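Local structure of putative thioesterase (Novosphingobium aromaticivorans, 3CJY) at residues F66-L69 and G70-L73; L240-Q243 and S244-L248. The protein is a putative double-hotdog thioesterase that probably hydrolyses acyl-CoA thioesters and binds a calcium ion. One frame throughout, in Å; residues are numbered along the deposited sequence.

Interaction 1 (F66-L69 and G70-L73); sequences FTPL and GSVL
Pro68 and Ser71 close a type II beta turn: Ser71 N reaches back over Leu69 and Gly70 to Pro68 O at 3.1 Å, with an N-H...O angle of 160°. Gly70 takes the third position of the turn at a positive phi, a conformation that suits glycine. The hydroxyl of Ser71 adds a second grip on the same acceptor, Ser71 OG donating to Pro68 O at 2.5 Å, which is very short, so its exact length is doubtful. Pro68 O thus accepts from both N and OG of Ser71, each tilted from the carbonyl plane, the amide more than the hydroxyl. Ser71 can do this because OG lies anti to its carbonyl carbon (chi1 -39°) and folds back over the proline. There Ser71 OG also comes against the ring, 3.1 Å from Pro68 CD. The methyl of Thr67 also packs on the serine, Thr67 CG2 lying 3.7 Å from Ser71 CB. Leu69 starts away from the turn, and its side chain touches Pro23, Ala33 and Asn142. The turn belongs to the N-terminal hotdog domain and leads into strand 72-79, which pairs antiparallel with strands 16-20 and 87-95. Thr67 touches Val100 of strand 98-107 and Leu35 of strand 34-35, while Ser71 and Gly70 share backbone hydrogen bonds with Val21.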
ATOM      1  N   PHE A  66      -2.430  -1.458 -20.312  1.00 22.37           N
ATOM      2  CA  PHE A  66      -1.341  -2.402 -20.586  1.00 22.67           C
ATOM      3  C   PHE A  66      -0.287  -1.825 -21.503  1.00 20.93           C
ATOM      4  O   PHE A  66      -0.568  -1.002 -22.376  1.00 22.10           O
ATOM      5  CB  PHE A  66      -1.856  -3.727 -21.216  1.00 23.27           C
ATOM      6  CG  PHE A  66      -2.441  -4.697 -20.231  1.00 28.52           C
ATOM      7  CD1 PHE A  66      -1.620  -5.531 -19.479  1.00 32.53           C
ATOM      8  CD2 PHE A  66      -3.817  -4.819 -20.081  1.00 32.88           C
ATOM      9  CE1 PHE A  66      -2.150  -6.452 -18.563  1.00 33.81           C
ATOM     10  CE2 PHE A  66      -4.361  -5.739 -19.155  1.00 34.34           C
ATOM     11  CZ  PHE A  66      -3.515  -6.562 -18.405  1.00 35.00           C
ATOM     12  N   THR A  67       0.947  -2.272 -21.271  1.00 20.02           N
ATOM     13  CA  THR A  67       2.094  -1.909 -22.100  1.00 19.24           C
ATOM     14  C   THR A  67       2.552  -3.174 -22.856  1.00 19.04           C
ATOM     15  O   THR A  67       3.213  -4.033 -22.307  1.00 18.34           O
ATOM     16  CB  THR A  67       3.243  -1.333 -21.294  1.00 19.45           C
ATOM     17  OG1 THR A  67       2.737  -0.252 -20.515  1.00 19.10           O
ATOM     18  CG2 THR A  67       4.377  -0.832 -22.210  1.00 18.38           C
ATOM     19  N   PRO A  68       2.147  -3.295 -24.113  1.00 18.30           N
ATOM     20  CA  PRO A  68       2.523  -4.460 -24.871  1.00 18.01           C
ATOM     21  C   PRO A  68       4.012  -4.626 -25.053  1.00 17.90           C
ATOM     22  O   PRO A  68       4.788  -3.657 -25.083  1.00 17.19           O
ATOM     23  CB  PRO A  68       1.878  -4.201 -26.246  1.00 19.61           C
ATOM     24  CG  PRO A  68       0.867  -3.117 -26.015  1.00 19.35           C
ATOM     25  CD  PRO A  68       1.414  -2.309 -24.914  1.00 18.86           C
ATOM     26  N   LEU A  69       4.425  -5.878 -25.162  1.00 16.57           N
ATOM     27  CA  LEU A  69       5.805  -6.169 -25.554  1.00 16.17           C
ATOM     28  C   LEU A  69       6.165  -5.353 -26.786  1.00 15.62           C
ATOM     29  O   LEU A  69       5.396  -5.265 -27.748  1.00 15.65           O
ATOM     30  CB  LEU A  69       5.948  -7.642 -25.923  1.00 16.24           C
ATOM     31  CG  LEU A  69       7.258  -8.174 -26.464  1.00 15.98           C
ATOM     32  CD1 LEU A  69       8.442  -8.043 -25.471  1.00 16.97           C
ATOM     33  CD2 LEU A  69       7.026  -9.653 -26.856  1.00 18.15           C
ATOM     34  N   GLY A  70       7.346  -4.766 -26.746  1.00 17.03           N
ATOM     35  CA  GLY A  70       7.853  -3.999 -27.851  1.00 18.07           C
ATOM     36  C   GLY A  70       7.546  -2.506 -27.832  1.00 18.74           C
ATOM     37  O   GLY A  70       8.070  -1.748 -28.666  1.00 19.03           O
ATOM     38  N   SER A  71       6.678  -2.081 -26.920  1.00 18.70           N
ATOM     39  CA  SER A  71       6.353  -0.652 -26.807  1.00 19.43           C
ATOM     40  C   SER A  71       7.524   0.133 -26.257  1.00 18.76           C
ATOM     41  O   SER A  71       8.384  -0.380 -25.544  1.00 16.97           O
ATOM     42  CB  SER A  71       5.241  -0.364 -25.782  1.00 19.56           C
ATOM     43  OG  SER A  71       4.181  -1.299 -25.757  1.00 23.48           O
ATOM     44  N   VAL A  72       7.508   1.414 -26.575  1.00 18.00           N
ATOM     45  CA  VAL A  72       8.411   2.362 -25.954  1.00 18.32           C
ATOM     46  C   VAL A  72       7.580   2.981 -24.823  1.00 17.75           C
ATOM     47  O   VAL A  72       6.502   3.573 -25.046  1.00 18.31           O
ATOM     48  CB  VAL A  72       8.937   3.466 -26.902  1.00 19.12           C
ATOM     49  CG1 VAL A  72       9.706   4.508 -26.089  1.00 18.46           C
ATOM     50  CG2 VAL A  72       9.821   2.878 -28.017  1.00 18.54           C
ATOM     51  N   LEU A  73       8.113   2.838 -23.629  1.00 17.23           N
ATOM     52  CA  LEU A  73       7.496   3.362 -22.417  1.00 16.53           C
ATOM     53  C   LEU A  73       8.208   4.658 -22.113  1.00 16.73           C
ATOM     54  O   LEU A  73       9.413   4.683 -21.950  1.00 16.21           O
ATOM     55  CB  LEU A  73       7.645   2.389 -21.233  1.00 16.33           C
ATOM     56  CG  LEU A  73       7.167   2.853 -19.840  1.00 14.77           C
ATOM     57  CD1 LEU A  73       5.666   3.160 -19.939  1.00 14.54           C
ATOM     58  CD2 LEU A  73       7.524   1.840 -18.707  1.00 17.09           C
TER

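Interaction 2 (L240-Q243 and S244-L248). With GOL (glycerol), chain F.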
ATOM      1  N   LEU A 240       9.469  -9.076   1.760  1.00 12.33           N
ATOM      2  CA  LEU A 240      10.701  -9.488   1.111  1.00 11.86           C
ATOM      3  C   LEU A 240      11.835  -9.473   2.131  1.00 12.31           C
ATOM      4  O   LEU A 240      12.189  -8.425   2.714  1.00 13.08           O
ATOM      5  CB  LEU A 240      11.017  -8.584  -0.071  1.00 14.03           C
ATOM      6  CG  LEU A 240       9.937  -8.513  -1.163  1.00 13.70           C
ATOM      7  CD1 LEU A 240      10.370  -7.503  -2.256  1.00 14.68           C
ATOM      8  CD2 LEU A 240       9.699  -9.894  -1.780  1.00 13.50           C
ATOM      9  N   TRP A 241      12.376 -10.667   2.369  1.00 11.76           N
ATOM     10  CA  TRP A 241      13.490 -10.844   3.260  1.00 12.00           C
ATOM     11  C   TRP A 241      14.746 -11.271   2.527  1.00 12.10           C
ATOM     12  O   TRP A 241      14.686 -11.910   1.450  1.00 12.72           O
ATOM     13  CB  TRP A 241      13.191 -11.944   4.295  1.00 12.56           C
ATOM     14  CG  TRP A 241      11.834 -11.966   4.901  1.00 12.75           C
ATOM     15  CD1 TRP A 241      10.705 -12.547   4.370  1.00 14.59           C
ATOM     16  CD2 TRP A 241      11.463 -11.493   6.217  1.00 12.62           C
ATOM     17  NE1 TRP A 241       9.657 -12.415   5.244  1.00 12.67           N
ATOM     18  CE2 TRP A 241      10.096 -11.770   6.382  1.00 12.74           C
ATOM     19  CE3 TRP A 241      12.147 -10.799   7.244  1.00 14.25           C
ATOM     20  CZ2 TRP A 241       9.398 -11.421   7.540  1.00 13.11           C
ATOM     21  CZ3 TRP A 241      11.430 -10.468   8.408  1.00 13.60           C
ATOM     22  CH2 TRP A 241      10.079 -10.756   8.525  1.00 13.01           C
ATOM     23  N   ASP A 242      15.917 -11.008   3.129  1.00 13.26           N
ATOM     24  CA  ASP A 242      17.142 -11.619   2.602  1.00 13.36           C
ATOM     25  C   ASP A 242      17.259 -13.054   3.088  1.00 13.76           C
ATOM     26  O   ASP A 242      16.336 -13.601   3.700  1.00 15.53           O
ATOM     27  CB  ASP A 242      18.424 -10.822   2.862  1.00 13.91           C
ATOM     28  CG  ASP A 242      18.846 -10.778   4.302  1.00 15.19           C
ATOM     29  OD1 ASP A 242      18.209 -11.428   5.151  1.00 14.10           O
ATOM     30  OD2 ASP A 242      19.861 -10.076   4.548  1.00 15.46           O
ATOM     31  N   GLN A 243      18.401 -13.680   2.868  1.00 13.25           N
ATOM     32  CA  GLN A 243      18.525 -15.094   3.249  1.00 13.40           C
ATOM     33  C   GLN A 243      18.779 -15.308   4.753  1.00 14.55           C
ATOM     34  O   GLN A 243      18.698 -16.408   5.282  1.00 16.22           O
ATOM     35  CB  GLN A 243      19.639 -15.770   2.411  1.00 13.25           C
ATOM     36  CG  GLN A 243      19.714 -17.282   2.579  1.00 14.92           C
ATOM     37  CD  GLN A 243      20.823 -17.935   1.761  1.00 13.04           C
ATOM     38  OE1 GLN A 243      21.293 -17.376   0.784  1.00 18.19           O
ATOM     39  NE2 GLN A 243      21.254 -19.129   2.180  1.00 13.75           N
ATOM     40  N   SER A 244      19.033 -14.210   5.440  1.00 14.55           N
ATOM     41  CA  SER A 244      19.404 -14.217   6.841  1.00 14.59           C
ATOM     42  C   SER A 244      18.385 -13.655   7.796  1.00 14.94           C
ATOM     43  O   SER A 244      18.724 -13.378   8.945  1.00 17.91           O
ATOM     44  CB  SER A 244      20.709 -13.426   7.018  1.00 14.74           C
ATOM     45  OG  SER A 244      21.706 -13.977   6.186  1.00 16.38           O
ATOM     46  N   GLY A 245      17.175 -13.429   7.315  1.00 16.24           N
ATOM     47  CA  GLY A 245      16.109 -12.962   8.159  1.00 15.27           C
ATOM     48  C   GLY A 245      15.952 -11.468   8.284  1.00 15.62           C
ATOM     49  O   GLY A 245      15.142 -11.008   9.107  1.00 15.06           O
ATOM     50  N   ARG A 246      16.651 -10.703   7.440  1.00 13.27           N
ATOM     51  CA  ARG A 246      16.506  -9.229   7.479  1.00 12.74           C
ATOM     52  C   ARG A 246      15.419  -8.838   6.534  1.00 13.73           C
ATOM     53  O   ARG A 246      15.359  -9.325   5.394  1.00 12.40           O
ATOM     54  CB  ARG A 246      17.805  -8.535   7.137  1.00 12.81           C
ATOM     55  CG  ARG A 246      17.671  -6.987   7.139  1.00 12.38           C
ATOM     56  CD  ARG A 246      19.023  -6.234   7.082  1.00 15.82           C
ATOM     57  NE  ARG A 246      19.823  -6.547   5.916  1.00 16.08           N
ATOM     58  CZ  ARG A 246      19.871  -5.830   4.794  1.00 18.94           C
ATOM     59  NH1 ARG A 246      19.135  -4.753   4.663  1.00 15.68           N
ATOM     60  NH2 ARG A 246      20.641  -6.233   3.783  1.00 21.47           N
ATOM     61  N   LEU A 247      14.523  -7.979   7.032  1.00 13.21           N
ATOM     62  CA  LEU A 247      13.416  -7.481   6.250  1.00 12.69           C
ATOM     63  C   LEU A 247      13.906  -6.319   5.364  1.00 13.42           C
ATOM     64  O   LEU A 247      14.475  -5.339   5.850  1.00 14.17           O
ATOM     65  CB  LEU A 247      12.273  -7.065   7.167  1.00 13.74           C
ATOM     66  CG  LEU A 247      10.953  -6.630   6.534  1.00 14.02           C
ATOM     67  CD1 LEU A 247       9.803  -6.766   7.576  1.00 15.41           C
ATOM     68  CD2 LEU A 247      10.975  -5.264   5.931  1.00 16.96           C
ATOM     69  N   LEU A 248      13.757  -6.512   4.066  1.00 13.28           N
ATOM     70  CA  LEU A 248      14.181  -5.528   3.060  1.00 13.02           C
ATOM     71  C   LEU A 248      13.055  -4.597   2.665  1.00 14.68           C
ATOM     72  O   LEU A 248      13.204  -3.352   2.548  1.00 12.85           O
ATOM     73  CB  LEU A 248      14.750  -6.282   1.842  1.00 14.60           C
ATOM     74  CG  LEU A 248      15.860  -7.270   2.123  1.00 13.00           C
ATOM     75  CD1 LEU A 248      16.299  -7.934   0.777  1.00 13.06           C
ATOM     76  CD2 LEU A 248      17.043  -6.622   2.871  1.00 13.48           C
TER
HETATM   77  C1  GOL F 263      13.811 -17.733   6.917  1.00 41.49           C
HETATM   78  O1  GOL F 263      14.176 -18.463   8.068  1.00 42.73           O
HETATM   79  C2  GOL F 263      14.945 -16.821   6.516  1.00 39.49           C
HETATM   80  O2  GOL F 263      15.692 -16.499   7.678  1.00 44.35           O
HETATM   81  C3  GOL F 263      14.357 -15.560   5.869  1.00 36.60           C
HETATM   82  O3  GOL F 263      15.379 -14.649   5.611  1.00 31.69           O
HETATM   83  O   HOH W   1      21.395  -9.278   6.713  0.50 12.73           O
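Leu240 O accepts Leu248 N at 2.8 Å, a backbone bond of the hairpin formed by strands 233-241 and 247-256. Trp241 faces Leu247 in a non-hydrogen-bonded antiparallel pair; its six-membered ring leans against the leucine, Trp241 CZ3 lying 3.7 Å from Leu247 CB, with Leu247 CG above one face near the rim. The indole NE1 donates to Asp223 OD2. Asp242 N donates to Arg246 O at 2.9 Å, and the carboxylate turns into the loop, CG sitting between the backbone N and the carbonyl carbon (chi1 69°). There Asp242 OD1 accepts Ser244 N at 2.9 Å and Arg246 N at 2.9 Å, the two amides arriving from opposite faces of the carboxylate. This is an Asx turn laid over the type I turn from Asp242 to Gly245. A glycerol, probably from the crystallisation liquor, puts O3 between the turn's ends, weakly bonded by Gly245 N; its very short bond to Asp242 O is doubtful. Asp242 OD2 makes a long salt bridge of 3.8 Å to Arg246 NE, the planes 87° apart, and a water spans the same pair. Arg246 NH2 continues to Ala214 O. Gln243 NE2 bonds to Gln126. The hairpin lies in the C-terminal hotdog domain: Leu240 and Leu248 pack on Leu181 of helix 178-185, Trp241 rests on Leu221 of strand 220-230, and Leu247 touches Ser228 of the second subunit.

How the interactions relate
Following the chain from the N terminus, interaction 1 comes first, turning the loop after strand 56-63 into strand 72-79 of the N-terminal hotdog domain. Interaction 2 comes much later, closing the hairpin between strands 233-241 and 247-256 of the C-terminal domain. Each is a local turn that is finished before the other begins, so they run in series and neither nest nor cross. They lie on opposite sides of the chain's centre; the centres of interactions 1 and 2 are about 32 Å apart. The nearest atoms of interactions 1 and 2 are about 19 Å apart. The link between them is the antiparallel strand system: strand 56-63 pairs with strand 203-211, which pairs in turn with strand 247-256.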